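Local coordinates for putative secreted glycosylhydrolase (Parabacteroides distasonis ATCC 8503, PDB 3IMM), which probably acts as a secreted hydrolase of the 3-keto-disaccharide hydrolase family, built on a concanavalin-like beta-sandwich fold, at residues N78-Q83 with K169-L174; A103-L108 with S165-P170. All coordinates share one frame; numbering follows the deposited sequence. Where two conformers were deposited one is given.

Contacts 1 and 2 lie side by side, their centres about 6 Å apart, and both use the long loop between strands 141-147 and 179-182; Lys169 and Pro170 belong to both. Contact 1 sets this loop against the edge strand 80-85, contact 2 against the loop that follows that strand. Both are largely buried with an exposed margin, Lys169 in the first and Trp166 in the second. Contact 1 combines a direct lysine-amide hydrogen bond with methyl-to-ring packing, whereas contact 2 joins its loops by apolar contacts and a water. The ring of Phe171 stacks on that of His107, and backbone hydrogen bonds, Tyr105 N to Glu81 O and Gln83 N to Ala103 O, probably tie the first segments together.

Contact 1: N78-Q83 with K169-L174. With NA (sodium ion), chain D.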
loop_
_atom_site.group_PDB
_atom_site.type_symbol
_atom_site.label_atom_id
_atom_site.label_comp_id
_atom_site.label_asym_id
_atom_site.label_seq_id
_atom_site.Cartn_x
_atom_site.Cartn_y
_atom_site.Cartn_z
ATOM N N ASN A 78 8.530 5.513 -8.835
ATOM C CA ASN A 78 9.384 4.327 -8.922
ATOM C C ASN A 78 8.915 3.275 -7.956
ATOM O O ASN A 78 9.698 2.732 -7.201
ATOM C CB ASN A 78 10.849 4.697 -8.662
ATOM C CG ASN A 78 11.381 5.687 -9.670
ATOM O OD1 ASN A 78 11.432 5.394 -10.842
ATOM N ND2 ASN A 78 11.751 6.861 -9.217
ATOM N N SER A 79 7.617 2.984 -7.985
ATOM C CA SER A 79 7.038 2.043 -7.026
ATOM C C SER A 79 5.616 1.654 -7.412
ATOM O O SER A 79 5.011 2.240 -8.310
ATOM C CB SER A 79 7.032 2.623 -5.591
ATOM O OG SER A 79 6.158 3.747 -5.484
ATOM N N VAL A 80 5.091 0.660 -6.697
ATOM C CA VAL A 80 3.678 0.301 -6.809
ATOM C C VAL A 80 3.005 0.565 -5.460
ATOM O O VAL A 80 3.580 0.247 -4.387
ATOM C CB VAL A 80 3.548 -1.185 -7.207
ATOM C CG1 VAL A 80 2.094 -1.626 -7.176
ATOM C CG2 VAL A 80 4.247 -1.395 -8.545
ATOM N N GLU A 81 1.814 1.167 -5.498
ATOM C CA GLU A 81 1.068 1.492 -4.287
ATOM C C GLU A 81 -0.280 0.766 -4.241
ATOM O O GLU A 81 -1.126 0.864 -5.156
ATOM C CB GLU A 81 0.815 2.988 -4.153
ATOM C CG GLU A 81 -0.054 3.333 -2.977
ATOM C CD GLU A 81 -0.324 4.819 -2.894
ATOM O OE1 GLU A 81 -0.086 5.530 -3.896
ATOM O OE2 GLU A 81 -0.800 5.260 -1.827
ATOM N N ILE A 82 -0.434 0.023 -3.151
ATOM C CA ILE A 82 -1.676 -0.607 -2.791
ATOM C C ILE A 82 -2.430 0.394 -1.929
ATOM O O ILE A 82 -1.998 0.744 -0.841
ATOM C CB ILE A 82 -1.501 -1.923 -2.025
ATOM C CG1 ILE A 82 -0.754 -2.978 -2.870
ATOM C CG2 ILE A 82 -2.933 -2.477 -1.698
ATOM C CD1 ILE A 82 0.746 -2.774 -3.075
ATOM N N GLN A 83 -3.539 0.881 -2.471
ATOM C CA GLN A 83 -4.357 1.878 -1.797
ATOM C C GLN A 83 -4.978 1.366 -0.498
ATOM O O GLN A 83 -5.538 0.266 -0.448
ATOM C CB GLN A 83 -5.495 2.274 -2.734
ATOM C CG GLN A 83 -6.424 3.352 -2.233
ATOM C CD GLN A 83 -5.836 4.727 -2.270
ATOM O OE1 GLN A 83 -4.626 4.894 -2.388
ATOM N NE2 GLN A 83 -6.696 5.733 -2.190
ATOM N N LYS A 169 5.579 6.063 -15.382
ATOM C CA LYS A 169 6.409 4.928 -15.794
ATOM C C LYS A 169 5.530 3.705 -15.995
ATOM O O LYS A 169 4.850 3.299 -15.045
ATOM C CB LYS A 169 7.487 4.640 -14.749
ATOM C CG LYS A 169 8.377 5.841 -14.491
ATOM C CD LYS A 169 9.752 5.407 -14.064
ATOM C CE LYS A 169 10.642 6.603 -13.718
ATOM N NZ LYS A 169 11.999 6.141 -13.295
ATOM N N PRO A 170 5.523 3.129 -17.227
ATOM C CA PRO A 170 4.674 1.963 -17.514
ATOM C C PRO A 170 4.960 0.828 -16.532
ATOM O O PRO A 170 6.119 0.442 -16.350
ATOM C CB PRO A 170 5.082 1.567 -18.936
ATOM C CG PRO A 170 5.624 2.781 -19.541
ATOM C CD PRO A 170 6.308 3.520 -18.407
ATOM N N PHE A 171 3.923 0.305 -15.890
ATOM C CA PHE A 171 4.131 -0.780 -14.919
ATOM C C PHE A 171 4.678 -2.056 -15.542
ATOM O O PHE A 171 5.331 -2.822 -14.851
ATOM C CB PHE A 171 2.854 -1.042 -14.089
ATOM C CG PHE A 171 2.711 -0.135 -12.859
ATOM C CD1 PHE A 171 3.396 1.066 -12.755
ATOM C CD2 PHE A 171 1.831 -0.478 -11.838
ATOM C CE1 PHE A 171 3.246 1.903 -11.619
ATOM C CE2 PHE A 171 1.692 0.339 -10.721
ATOM C CZ PHE A 171 2.388 1.533 -10.619
ATOM N N ALA A 172 4.456 -2.271 -16.846
ATOM C CA ALA A 172 5.043 -3.396 -17.556
ATOM C C ALA A 172 6.566 -3.407 -17.559
ATOM O O ALA A 172 7.163 -4.462 -17.746
ATOM C CB ALA A 172 4.518 -3.488 -18.990
ATOM N N GLU A 173 7.193 -2.258 -17.334
ATOM C CA GLU A 173 8.653 -2.173 -17.371
ATOM C C GLU A 173 9.218 -1.843 -15.981
ATOM O O GLU A 173 10.422 -1.626 -15.825
ATOM C CB GLU A 173 9.113 -1.141 -18.410
ATOM C CG GLU A 173 8.133 -0.836 -19.555
ATOM C CD GLU A 173 8.018 -1.922 -20.626
ATOM O OE1 GLU A 173 8.826 -2.877 -20.636
ATOM O OE2 GLU A 173 7.095 -1.805 -21.470
ATOM N N LEU A 174 8.347 -1.804 -14.972
ATOM C CA LEU A 174 8.776 -1.591 -13.599
ATOM C C LEU A 174 9.464 -2.867 -13.059
ATOM O O LEU A 174 8.995 -3.999 -13.323
ATOM C CB LEU A 174 7.574 -1.174 -12.733
ATOM C CG LEU A 174 7.648 0.191 -12.036
ATOM C CD1 LEU A 174 7.967 1.312 -12.946
ATOM C CD2 LEU A 174 6.384 0.436 -11.294
HETATM NA NA NA D . -3.171 6.380 -1.173
#
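Asn78 and Lys169 meet at the solvent side of the contact, where Lys169 NZ donates a 2.6 Å hydrogen bond to Asn78 OD1, in the carbonyl plane and at a C=O...N angle of 148°. The lysine chain, extended beyond CG, carries NZ to the amide. ND2 of Asn78 donates a hydrogen bond to Asp74 O, so partners at both ends of the amide fix its rotation. A leucine in place of Asn78 would probably leave the Lys169 ammonium without this acceptor and Asp74 O without its donor. Deeper in, the chemistry turns apolar. Val80 CG2 lies over one face of the Phe171 ring, 4.2 Å from its centroid and 26° off the normal, a CH-pi contact; the same methyl touches Leu174 CD2 at 3.9 Å. Ser79 contributes its carbonyl, with O 3.6 Å from Phe171 CZ, while its hydroxyl is hydrogen-bonded to Trp75 O. Through Phe171 at the start of the 3-10 segment 171-173, and Leu174 just after it, the loop packs beside edge strand 80-85, which pairs antiparallel with strand 62-69. Val80 also rests on Ile134 of the other sheet, and farther along its strand Glu81 OE2 and Gln83 OE1 join Asn62 and Ser63 in binding a sodium ion.

Contact 2: A103-L108 with S165-P170; sequences AIYGHL and SWLPKP
Leu167 fills the middle of the apolar part of this contact, its CD1 methyl reaching between two rings: it lies 4.0 Å from Tyr105 CD2 and 3.8 Å from His107 CE1, oblique to both. Gly106 backs the same methyl. With a phi of 74°, it has a backbone shape that favours glycine, and a CB here would fall 2.8 Å from Leu167 CD1, a clash. Trp166 and Tyr105 meet through their rims, the two side chains crossing at about a right angle: Tyr105 OH sits at the edge of the indole, 3.5 Å from Trp166 CZ2, without a hydrogen bond. With CG anti to the backbone N (chi1 176°), the Tyr105 side chain carries its hydroxyl to that indole edge.

The polar links centre on His107. Its ND1 donates a nearly straight bond (168°) to Tyr105 O at 2.8 Å, almost in the imidazole plane, which holds the ring's orientation. At the other ring nitrogen, a water lies in plane 2.8 Å from His107 NE2 and donates to Leu167 O and Lys169 O, bridging ring and loop.

His107 and Leu108 both face Ile104, whose O accepts from both backbone N atoms, forming a classic beta bulge. Ala103 and Tyr105 pair by backbone hydrogen bonds with Gln83 and Glu81 of strand 80-85, and Ile104 and His107 rest on Met146 of strand 141-147. Segment 165-170 belongs to the loop between strands 141-147 and 179-182.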
loop_
_atom_site.group_PDB
_atom_site.type_symbol
_atom_site.label_atom_id
_atom_site.label_comp_id
_atom_site.label_asym_id
_atom_site.label_seq_id
_atom_site.Cartn_x
_atom_site.Cartn_y
_atom_site.Cartn_z
ATOM N N ALA A 103 -7.223 -1.260 -3.941
ATOM C CA ALA A 103 -6.860 -1.001 -5.304
ATOM C C ALA A 103 -5.348 -0.844 -5.454
ATOM O O ALA A 103 -4.635 -0.579 -4.490
ATOM C CB ALA A 103 -7.551 0.225 -5.810
ATOM N N ILE A 104 -4.887 -0.960 -6.697
ATOM C CA ILE A 104 -3.540 -0.507 -7.077
ATOM C C ILE A 104 -3.705 0.929 -7.525
ATOM O O ILE A 104 -4.310 1.235 -8.595
ATOM C CB ILE A 104 -2.878 -1.388 -8.171
ATOM C CG1 ILE A 104 -3.001 -2.856 -7.820
ATOM C CG2 ILE A 104 -1.368 -1.011 -8.371
ATOM C CD1 ILE A 104 -2.289 -3.181 -6.486
ATOM N N TYR A 105 -3.236 1.830 -6.667
ATOM C CA TYR A 105 -3.565 3.225 -6.779
ATOM C C TYR A 105 -3.176 3.726 -8.150
ATOM O O TYR A 105 -2.066 3.493 -8.619
ATOM C CB TYR A 105 -2.911 4.122 -5.717
ATOM C CG TYR A 105 -3.235 5.552 -5.993
ATOM C CD1 TYR A 105 -4.486 6.045 -5.683
ATOM C CD2 TYR A 105 -2.336 6.395 -6.669
ATOM C CE1 TYR A 105 -4.849 7.345 -6.007
ATOM C CE2 TYR A 105 -2.692 7.699 -6.988
ATOM C CZ TYR A 105 -3.945 8.167 -6.628
ATOM O OH TYR A 105 -4.334 9.435 -6.908
ATOM N N GLY A 106 -4.100 4.431 -8.766
ATOM C CA GLY A 106 -3.877 5.007 -10.109
ATOM C C GLY A 106 -3.883 4.066 -11.292
ATOM O O GLY A 106 -3.776 4.530 -12.465
ATOM N N HIS A 107 -4.083 2.766 -11.021
ATOM C CA HIS A 107 -3.850 1.709 -12.016
ATOM C C HIS A 107 -4.950 0.656 -12.174
ATOM O O HIS A 107 -5.246 0.221 -13.306
ATOM C CB HIS A 107 -2.493 1.042 -11.748
ATOM C CG HIS A 107 -1.338 1.963 -11.987
ATOM N ND1 HIS A 107 -0.889 2.864 -11.042
ATOM C CD2 HIS A 107 -0.581 2.164 -13.093
ATOM C CE1 HIS A 107 0.111 3.559 -11.553
ATOM N NE2 HIS A 107 0.313 3.156 -12.799
ATOM N N LEU A 108 -5.530 0.218 -11.062
ATOM C CA LEU A 108 -6.482 -0.880 -11.074
ATOM C C LEU A 108 -7.418 -0.830 -9.872
ATOM O O LEU A 108 -6.967 -0.771 -8.726
ATOM C CB LEU A 108 -5.722 -2.230 -11.096
ATOM C CG LEU A 108 -6.587 -3.493 -11.155
ATOM C CD1 LEU A 108 -7.333 -3.607 -12.551
ATOM C CD2 LEU A 108 -5.710 -4.714 -10.832
ATOM N N SER A 165 -0.858 12.030 -13.955
ATOM C CA SER A 165 0.332 12.507 -14.618
ATOM C C SER A 165 1.613 12.230 -13.823
ATOM O O SER A 165 2.673 11.999 -14.409
ATOM C CB SER A 165 0.172 13.970 -14.906
ATOM O OG SER A 165 1.358 14.466 -15.473
ATOM N N TRP A 166 1.510 12.192 -12.492
ATOM C CA TRP A 166 2.677 11.946 -11.630
ATOM C C TRP A 166 3.137 10.482 -11.551
ATOM O O TRP A 166 4.129 10.173 -10.853
ATOM C CB TRP A 166 2.443 12.524 -10.220
ATOM C CG TRP A 166 1.287 11.925 -9.448
ATOM C CD1 TRP A 166 1.328 10.845 -8.633
ATOM C CD2 TRP A 166 -0.067 12.413 -9.399
ATOM N NE1 TRP A 166 0.091 10.606 -8.097
ATOM C CE2 TRP A 166 -0.785 11.554 -8.552
ATOM C CE3 TRP A 166 -0.745 13.482 -10.013
ATOM C CZ2 TRP A 166 -2.130 11.736 -8.276
ATOM C CZ3 TRP A 166 -2.085 13.656 -9.732
ATOM C CH2 TRP A 166 -2.758 12.795 -8.883
ATOM N N LEU A 167 2.462 9.586 -12.281
ATOM C CA LEU A 167 2.845 8.155 -12.326
ATOM C C LEU A 167 3.121 7.703 -13.763
ATOM O O LEU A 167 2.419 6.838 -14.286
ATOM C CB LEU A 167 1.730 7.299 -11.700
ATOM C CG LEU A 167 1.251 7.682 -10.291
ATOM C CD1 LEU A 167 0.033 6.930 -9.895
ATOM C CD2 LEU A 167 2.378 7.458 -9.327
ATOM N N PRO A 168 4.139 8.309 -14.420
ATOM C CA PRO A 168 4.289 8.100 -15.846
ATOM C C PRO A 168 4.950 6.789 -16.283
ATOM O O PRO A 168 4.885 6.444 -17.451
ATOM C CB PRO A 168 5.137 9.316 -16.277
ATOM C CG PRO A 168 5.973 9.598 -15.146
ATOM C CD PRO A 168 5.159 9.242 -13.909
ATOM N N LYS A 169 5.579 6.063 -15.382
ATOM C CA LYS A 169 6.409 4.928 -15.794
ATOM C C LYS A 169 5.530 3.705 -15.995
ATOM O O LYS A 169 4.850 3.299 -15.045
ATOM C CB LYS A 169 7.487 4.640 -14.749
ATOM C CG LYS A 169 8.377 5.841 -14.491
ATOM C CD LYS A 169 9.752 5.407 -14.064
ATOM C CE LYS A 169 10.642 6.603 -13.718
ATOM N NZ LYS A 169 11.999 6.141 -13.295
ATOM N N PRO A 170 5.523 3.129 -17.227
ATOM C CA PRO A 170 4.674 1.963 -17.514
ATOM C C PRO A 170 4.960 0.828 -16.532
ATOM O O PRO A 170 6.119 0.442 -16.350
ATOM C CB PRO A 170 5.082 1.567 -18.936
ATOM C CG PRO A 170 5.624 2.781 -19.541
ATOM C CD PRO A 170 6.308 3.520 -18.407
HETATM O O HOH W 1 2.299 4.137 -14.521
#